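Local atomic coordinates of adhesion G-protein coupled receptor G6 (Danio rerio, PDB entry 6V55), a protein that probably acts as an adhesion G protein-coupled receptor in myelination, its calcium-binding extracellular region serving cell adhesion. Residues 579-584 and 734-739; 713-718 and 753-758. All blocks are in the same frame, centred on the assembly; numbering follows the deposited sequence.

In the fold
In each contact one segment (734-739, 753-758) belongs to the GPS motif and the other comes from earlier in the chain; both contacts lie on the same side of the chain's centre, with their centres about 24 Å apart and nearest atoms about 10 Å apart. Contact 1 is partly buried and joins helix 573-593 to the end of strand 730-735; it is built from aromatic and aliphatic groups, with the aliphatic part of one glutamate taking part. Contact 2 is a surface contact of charges, in which strand 714-719 meets the loop between strands 750-752 and 760-765. Strands 714-719 and 730-735 are successive in the chain, and the segments of the two contacts alternate along it.

Contact 1: residues 579-584 and 734-739; sequences ASETAL and WDFNLQ
Phe736 sets the edge of its ring against helix 573-593, where Glu581 and Leu584 meet it. Its CZ meets CB of Leu584 at 3.9 Å, in the plane of the ring. Farther along the same side chain, Leu584 CD1 rests over one face of the Trp734 indole, offset toward its rim and 4.1 Å from NE1; the two side chains cross at about a right angle. Trp734 in turn sets its CD1 over the centre of the Phe736 ring, 3.7 Å above the plane. In a GAIN domain the helices make up one subdomain and a β-sandwich carrying the GPS motif the other; consistent with this, helix 573-593 and the GPS segment meet where the two would join. Trp734 also meets Trp745 edge-to-face and hydrogen-bonds through its backbone to a separately modelled peptide, consistent with the tethered-agonist (Stachel) segment that follows GPS cleavage.

Glu581 supplies the aliphatic part of a polar side chain. With CG anti to the backbone N (chi1 -168°) and the chain extended beyond it, CG comes 3.9 Å from Phe736 CE1 and the carboxylate lies nearly coplanar with the ring, 16° apart.

The two segments share no polar bond. Asn737 N donates to Asp735 OD1 at 3.1 Å, from above the carboxylate plane, a capping bond where the type I turn from Asp735 to Leu738 leads into helix 738-741; OD2 takes Asn746 ND2.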
ATOM      1  N   ALA A 579     -27.158 -25.105   2.946  1.00 38.24           N
ATOM      2  CA  ALA A 579     -26.821 -25.228   1.532  1.00 31.04           C
ATOM      3  C   ALA A 579     -26.380 -26.624   1.111  1.00 24.14           C
ATOM      4  O   ALA A 579     -26.117 -26.822  -0.080  1.00 24.05           O
ATOM      5  CB  ALA A 579     -25.711 -24.243   1.158  1.00 29.24           C
ATOM      6  N   SER A 580     -26.289 -27.590   2.040  1.00 18.80           N
ATOM      7  CA  SER A 580     -25.571 -28.833   1.758  1.00 21.13           C
ATOM      8  C   SER A 580     -26.332 -29.736   0.795  1.00 22.84           C
ATOM      9  O   SER A 580     -25.711 -30.415  -0.030  1.00 27.19           O
ATOM     10  CB  SER A 580     -25.260 -29.600   3.048  1.00 24.75           C
ATOM     11  OG  SER A 580     -26.425 -30.138   3.647  1.00 29.26           O
ATOM     12  N   GLU A 581     -27.665 -29.732   0.852  1.00 21.69           N
ATOM     13  CA  GLU A 581     -28.414 -30.627  -0.023  1.00 21.61           C
ATOM     14  C   GLU A 581     -28.404 -30.131  -1.468  1.00 20.34           C
ATOM     15  O   GLU A 581     -28.346 -30.937  -2.400  1.00 19.75           O
ATOM     16  CB  GLU A 581     -29.839 -30.804   0.487  1.00 20.28           C
ATOM     17  CG  GLU A 581     -30.573 -31.935  -0.203  1.00 25.03           C
ATOM     18  CD  GLU A 581     -32.078 -31.850  -0.058  1.00 32.88           C
ATOM     19  OE1 GLU A 581     -32.580 -30.908   0.609  1.00 36.85           O
ATOM     20  OE2 GLU A 581     -32.756 -32.747  -0.607  1.00 33.69           O
ATOM     21  N   THR A 582     -28.406 -28.813  -1.673  1.00 20.73           N
ATOM     22  CA  THR A 582     -28.229 -28.276  -3.018  1.00 18.98           C
ATOM     23  C   THR A 582     -26.814 -28.539  -3.535  1.00 16.79           C
ATOM     24  O   THR A 582     -26.640 -28.959  -4.692  1.00 15.05           O
ATOM     25  CB  THR A 582     -28.552 -26.783  -3.001  1.00 22.13           C
ATOM     26  OG1 THR A 582     -29.931 -26.596  -2.639  1.00 26.44           O
ATOM     27  CG2 THR A 582     -28.300 -26.148  -4.332  1.00 22.91           C
ATOM     28  N   ALA A 583     -25.808 -28.374  -2.655  1.00 14.47           N
ATOM     29  CA  ALA A 583     -24.408 -28.628  -2.995  1.00 12.58           C
ATOM     30  C   ALA A 583     -24.176 -30.079  -3.355  1.00 16.23           C
ATOM     31  O   ALA A 583     -23.504 -30.368  -4.351  1.00 21.25           O
ATOM     32  CB  ALA A 583     -23.498 -28.251  -1.825  1.00 14.10           C
ATOM     33  N   LEU A 584     -24.763 -30.993  -2.577  1.00 16.95           N
ATOM     34  CA  LEU A 584     -24.635 -32.415  -2.858  1.00 15.08           C
ATOM     35  C   LEU A 584     -25.330 -32.783  -4.155  1.00 17.89           C
ATOM     36  O   LEU A 584     -24.760 -33.513  -4.972  1.00 18.49           O
ATOM     37  CB  LEU A 584     -25.218 -33.233  -1.718  1.00 15.08           C
ATOM     38  CG  LEU A 584     -24.260 -33.363  -0.543  1.00 20.36           C
ATOM     39  CD1 LEU A 584     -24.967 -34.160   0.576  1.00 18.24           C
ATOM     40  CD2 LEU A 584     -22.919 -33.972  -0.959  1.00 12.14           C
ATOM     41  N   TRP A 734     -26.423 -42.313   2.180  1.00 15.30           N
ATOM     42  CA  TRP A 734     -27.123 -41.028   2.255  1.00 24.27           C
ATOM     43  C   TRP A 734     -28.428 -41.097   1.465  1.00 25.69           C
ATOM     44  O   TRP A 734     -28.411 -41.109   0.229  1.00 21.21           O
ATOM     45  CB  TRP A 734     -26.267 -39.878   1.731  1.00 14.39           C
ATOM     46  CG  TRP A 734     -26.893 -38.532   2.059  1.00 18.08           C
ATOM     47  CD1 TRP A 734     -27.605 -37.708   1.216  1.00 14.23           C
ATOM     48  CD2 TRP A 734     -26.895 -37.881   3.340  1.00 19.21           C
ATOM     49  NE1 TRP A 734     -28.033 -36.584   1.897  1.00 14.45           N
ATOM     50  CE2 TRP A 734     -27.615 -36.672   3.200  1.00 14.98           C
ATOM     51  CE3 TRP A 734     -26.355 -38.206   4.594  1.00 22.84           C
ATOM     52  CZ2 TRP A 734     -27.799 -35.792   4.259  1.00 15.52           C
ATOM     53  CZ3 TRP A 734     -26.544 -37.325   5.644  1.00 21.69           C
ATOM     54  CH2 TRP A 734     -27.262 -36.134   5.470  1.00 16.22           C
ATOM     55  N   ASP A 735     -29.560 -41.087   2.176  1.00 30.54           N
ATOM     56  CA  ASP A 735     -30.894 -41.183   1.579  1.00 29.41           C
ATOM     57  C   ASP A 735     -31.462 -39.777   1.463  1.00 25.01           C
ATOM     58  O   ASP A 735     -31.828 -39.169   2.474  1.00 23.46           O
ATOM     59  CB  ASP A 735     -31.795 -42.084   2.430  1.00 31.76           C
ATOM     60  CG  ASP A 735     -33.118 -42.471   1.751  1.00 34.37           C
ATOM     61  OD1 ASP A 735     -33.526 -41.897   0.706  1.00 36.39           O
ATOM     62  OD2 ASP A 735     -33.762 -43.398   2.290  1.00 37.13           O
ATOM     63  N   PHE A 736     -31.616 -39.299   0.219  1.00 24.71           N
ATOM     64  CA  PHE A 736     -32.144 -37.958  -0.039  1.00 24.94           C
ATOM     65  C   PHE A 736     -33.636 -37.813   0.241  1.00 28.57           C
ATOM     66  O   PHE A 736     -34.134 -36.681   0.250  1.00 29.03           O
ATOM     67  CB  PHE A 736     -31.879 -37.562  -1.484  1.00 22.64           C
ATOM     68  CG  PHE A 736     -30.513 -36.996  -1.703  1.00 21.00           C
ATOM     69  CD1 PHE A 736     -30.191 -35.746  -1.202  1.00 20.03           C
ATOM     70  CD2 PHE A 736     -29.549 -37.726  -2.387  1.00 16.11           C
ATOM     71  CE1 PHE A 736     -28.932 -35.231  -1.380  1.00 24.79           C
ATOM     72  CE2 PHE A 736     -28.282 -37.221  -2.576  1.00 19.09           C
ATOM     73  CZ  PHE A 736     -27.966 -35.974  -2.081  1.00 25.11           C
ATOM     74  N   ASN A 737     -34.360 -38.916   0.444  1.00 29.50           N
ATOM     75  CA  ASN A 737     -35.794 -38.871   0.678  1.00 30.59           C
ATOM     76  C   ASN A 737     -36.154 -38.691   2.145  1.00 27.60           C
ATOM     77  O   ASN A 737     -37.304 -38.324   2.443  1.00 25.39           O
ATOM     78  CB  ASN A 737     -36.449 -40.144   0.144  1.00 31.26           C
ATOM     79  CG  ASN A 737     -36.567 -40.138  -1.356  1.00 40.26           C
ATOM     80  OD1 ASN A 737     -36.984 -39.144  -1.944  1.00 43.61           O
ATOM     81  ND2 ASN A 737     -36.170 -41.236  -1.993  1.00 45.41           N
ATOM     82  N   LEU A 738     -35.209 -38.937   3.054  1.00 23.95           N
ATOM     83  CA  LEU A 738     -35.490 -38.848   4.478  1.00 21.94           C
ATOM     84  C   LEU A 738     -35.663 -37.396   4.896  1.00 25.92           C
ATOM     85  O   LEU A 738     -35.201 -36.483   4.210  1.00 34.40           O
ATOM     86  CB  LEU A 738     -34.366 -39.496   5.279  1.00 21.35           C
ATOM     87  CG  LEU A 738     -34.191 -41.008   5.108  1.00 22.96           C
ATOM     88  CD1 LEU A 738     -33.193 -41.547   6.115  1.00 25.89           C
ATOM     89  CD2 LEU A 738     -35.505 -41.767   5.223  1.00 23.35           C
ATOM     90  N   GLN A 739     -36.393 -37.212   6.003  1.00 27.81           N
ATOM     91  CA  GLN A 739     -36.616 -35.941   6.704  1.00 29.69           C
ATOM     92  C   GLN A 739     -37.213 -34.868   5.786  1.00 31.86           C
ATOM     93  O   GLN A 739     -36.625 -33.809   5.570  1.00 32.22           O
ATOM     94  CB  GLN A 739     -35.324 -35.472   7.374  1.00 29.47           C
ATOM     95  CG  GLN A 739     -34.725 -36.549   8.284  1.00 30.37           C
ATOM     96  CD  GLN A 739     -33.415 -36.119   8.931  1.00 32.49           C
ATOM     97  OE1 GLN A 739     -33.198 -34.928   9.203  1.00 31.27           O
ATOM     98  NE2 GLN A 739     -32.531 -37.090   9.174  1.00 30.29           N
TER

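Contact 2: residues 713-718 and 753-758; sequences PVRIEI and GSDSNS
Arg715 reaches Asp755 with the NH2 corner of its guanidinium, 3.9 Å from OD1, a long salt bridge across the outer side of the sheet. The carboxylate oxygen sits at the guanidinium edge, near its plane, but the two planes are 52° apart and the side chains cross at about a right angle. Asp755 CB is 4.1 Å from the same NH2, and with Asp755 exposed, this is the loose, solvent-facing side of the contact.

The firmer bonds lie within each segment. Arg715 leaves strand 714-719 with CG anti to the backbone N (chi1 -160°) and an extended chain as far as NE, which carries its head alongside Glu717, on the same side of the strand. There NH1 donates to Glu717 OE1 at 2.9 Å, close to the guanidinium plane and from the anti side of the carboxylate; Arg760 makes a second salt bridge to that oxygen. In the loop, Ser756 OG donates to Gly753 O at 2.9 Å across the type I turn from Gly753 to Ser756, while also taking a hydrogen bond from Val762 N, which ties the turn to strand 760-765. The sheet, part of the β-sandwich of a GAIN domain, places 714-719 between strands 649-653 and 760-765; Arg715 packs on Thr652, and Val762 is touched by both Arg715 and Asp755.

Arg715 links two carboxylates, and Glu717 lies between two arginines; it probably offsets the nearby positive charges of Arg715 NH2 and Arg760 NH1, which would favour its ionised form. The long Asp755 pair is probably screened by solvent and adds little; Glu717 mainly fixes the arginine head.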
ATOM      1  N   PRO A 713     -22.963 -58.249  -3.132  1.00 35.42           N
ATOM      2  CA  PRO A 713     -22.929 -56.850  -2.704  1.00 32.44           C
ATOM      3  C   PRO A 713     -21.761 -56.067  -3.295  1.00 34.08           C
ATOM      4  O   PRO A 713     -20.820 -56.619  -3.862  1.00 38.82           O
ATOM      5  CB  PRO A 713     -22.792 -56.960  -1.186  1.00 32.40           C
ATOM      6  CG  PRO A 713     -22.043 -58.250  -0.984  1.00 31.77           C
ATOM      7  CD  PRO A 713     -22.516 -59.170  -2.069  1.00 32.66           C
ATOM      8  N   VAL A 714     -21.875 -54.744  -3.177  1.00 30.42           N
ATOM      9  CA  VAL A 714     -20.765 -53.831  -3.404  1.00 28.30           C
ATOM     10  C   VAL A 714     -19.911 -53.802  -2.148  1.00 30.25           C
ATOM     11  O   VAL A 714     -20.421 -53.563  -1.048  1.00 31.88           O
ATOM     12  CB  VAL A 714     -21.284 -52.425  -3.734  1.00 24.49           C
ATOM     13  CG1 VAL A 714     -20.168 -51.549  -4.236  1.00 24.72           C
ATOM     14  CG2 VAL A 714     -22.365 -52.508  -4.773  1.00 23.66           C
ATOM     15  N   ARG A 715     -18.613 -54.034  -2.299  1.00 28.40           N
ATOM     16  CA  ARG A 715     -17.697 -53.912  -1.171  1.00 30.71           C
ATOM     17  C   ARG A 715     -17.258 -52.454  -1.079  1.00 30.35           C
ATOM     18  O   ARG A 715     -16.512 -51.968  -1.934  1.00 34.05           O
ATOM     19  CB  ARG A 715     -16.506 -54.855  -1.335  1.00 33.45           C
ATOM     20  CG  ARG A 715     -15.743 -55.165  -0.049  1.00 35.84           C
ATOM     21  CD  ARG A 715     -14.378 -55.711  -0.401  1.00 40.82           C
ATOM     22  NE  ARG A 715     -13.534 -55.995   0.756  1.00 48.76           N
ATOM     23  CZ  ARG A 715     -12.565 -55.190   1.200  1.00 53.07           C
ATOM     24  NH1 ARG A 715     -12.306 -54.033   0.591  1.00 48.03           N
ATOM     25  NH2 ARG A 715     -11.842 -55.557   2.256  1.00 58.31           N
ATOM     26  N   ILE A 716     -17.741 -51.747  -0.060  1.00 26.88           N
ATOM     27  CA  ILE A 716     -17.347 -50.366   0.205  1.00 25.61           C
ATOM     28  C   ILE A 716     -16.487 -50.367   1.457  1.00 31.11           C
ATOM     29  O   ILE A 716     -16.970 -50.698   2.546  1.00 37.01           O
ATOM     30  CB  ILE A 716     -18.565 -49.449   0.401  1.00 23.69           C
ATOM     31  CG1 ILE A 716     -19.583 -49.608  -0.739  1.00 23.50           C
ATOM     32  CG2 ILE A 716     -18.133 -47.996   0.675  1.00 17.61           C
ATOM     33  CD1 ILE A 716     -19.354 -48.727  -1.910  1.00 22.93           C
ATOM     34  N   GLU A 717     -15.223 -49.997   1.312  1.00 31.11           N
ATOM     35  CA  GLU A 717     -14.307 -49.901   2.444  1.00 36.39           C
ATOM     36  C   GLU A 717     -13.938 -48.440   2.609  1.00 30.87           C
ATOM     37  O   GLU A 717     -13.448 -47.826   1.661  1.00 30.15           O
ATOM     38  CB  GLU A 717     -13.048 -50.754   2.224  1.00 45.01           C
ATOM     39  CG  GLU A 717     -11.858 -50.404   3.138  1.00 51.99           C
ATOM     40  CD  GLU A 717     -10.569 -51.128   2.747  1.00 60.33           C
ATOM     41  OE1 GLU A 717     -10.651 -52.301   2.298  1.00 63.89           O
ATOM     42  OE2 GLU A 717      -9.476 -50.518   2.887  1.00 61.37           O
ATOM     43  N   ILE A 718     -14.212 -47.866   3.780  1.00 27.19           N
ATOM     44  CA  ILE A 718     -13.822 -46.486   4.058  1.00 29.38           C
ATOM     45  C   ILE A 718     -12.939 -46.461   5.297  1.00 34.38           C
ATOM     46  O   ILE A 718     -13.221 -47.145   6.287  1.00 37.34           O
ATOM     47  CB  ILE A 718     -15.021 -45.522   4.241  1.00 26.11           C
ATOM     48  CG1 ILE A 718     -16.211 -45.900   3.366  1.00 20.78           C
ATOM     49  CG2 ILE A 718     -14.606 -44.123   3.854  1.00 26.52           C
ATOM     50  CD1 ILE A 718     -17.448 -45.147   3.682  1.00 20.30           C
ATOM     51  N   GLY A 753     -18.948 -56.037   6.792  1.00 45.19           N
ATOM     52  CA  GLY A 753     -18.161 -57.206   6.453  1.00 50.01           C
ATOM     53  C   GLY A 753     -17.112 -57.542   7.503  1.00 58.86           C
ATOM     54  O   GLY A 753     -16.806 -56.765   8.408  1.00 59.37           O
ATOM     55  N   SER A 754     -16.527 -58.732   7.360  1.00 66.96           N
ATOM     56  CA  SER A 754     -15.717 -59.294   8.437  1.00 71.96           C
ATOM     57  C   SER A 754     -14.301 -58.720   8.506  1.00 69.28           C
ATOM     58  O   SER A 754     -13.577 -59.004   9.469  1.00 71.59           O
ATOM     59  CB  SER A 754     -15.670 -60.823   8.297  1.00 75.88           C
ATOM     60  OG  SER A 754     -15.541 -61.466   9.559  1.00 79.22           O
ATOM     61  N   ASP A 755     -13.902 -57.887   7.550  1.00 63.91           N
ATOM     62  CA  ASP A 755     -12.537 -57.389   7.476  1.00 64.38           C
ATOM     63  C   ASP A 755     -12.319 -56.097   8.251  1.00 62.22           C
ATOM     64  O   ASP A 755     -11.252 -55.485   8.118  1.00 61.31           O
ATOM     65  CB  ASP A 755     -12.151 -57.159   6.019  1.00 68.46           C
ATOM     66  CG  ASP A 755     -12.238 -58.411   5.205  1.00 75.47           C
ATOM     67  OD1 ASP A 755     -13.184 -58.505   4.385  1.00 74.83           O
ATOM     68  OD2 ASP A 755     -11.375 -59.301   5.406  1.00 80.08           O
ATOM     69  N   SER A 756     -13.298 -55.655   9.035  1.00 60.36           N
ATOM     70  CA  SER A 756     -13.231 -54.329   9.632  1.00 54.83           C
ATOM     71  C   SER A 756     -12.394 -54.361  10.905  1.00 54.25           C
ATOM     72  O   SER A 756     -12.561 -55.243  11.754  1.00 56.97           O
ATOM     73  CB  SER A 756     -14.639 -53.810   9.918  1.00 50.49           C
ATOM     74  OG  SER A 756     -15.532 -54.202   8.888  1.00 46.36           O
ATOM     75  N   ASN A 757     -11.484 -53.404  11.029  1.00 53.62           N
ATOM     76  CA  ASN A 757     -10.693 -53.280  12.244  1.00 59.47           C
ATOM     77  C   ASN A 757     -10.925 -51.913  12.882  1.00 64.95           C
ATOM     78  O   ASN A 757     -11.995 -51.317  12.714  1.00 68.13           O
ATOM     79  CB  ASN A 757      -9.214 -53.503  11.937  1.00 59.38           C
ATOM     80  CG  ASN A 757      -8.774 -52.794  10.671  1.00 57.71           C
ATOM     81  OD1 ASN A 757      -8.722 -51.567  10.621  1.00 56.84           O
ATOM     82  ND2 ASN A 757      -8.453 -53.565   9.641  1.00 57.57           N
ATOM     83  N   SER A 758      -9.936 -51.406  13.621  1.00 65.84           N
ATOM     84  CA  SER A 758     -10.077 -50.108  14.275  1.00 65.35           C
ATOM     85  C   SER A 758      -9.751 -48.941  13.348  1.00 63.05           C
ATOM     86  O   SER A 758     -10.094 -47.796  13.671  1.00 59.18           O
ATOM     87  CB  SER A 758      -9.188 -50.057  15.522  1.00 66.19           C
ATOM     88  OG  SER A 758      -7.986 -50.780  15.347  1.00 67.65           O
TER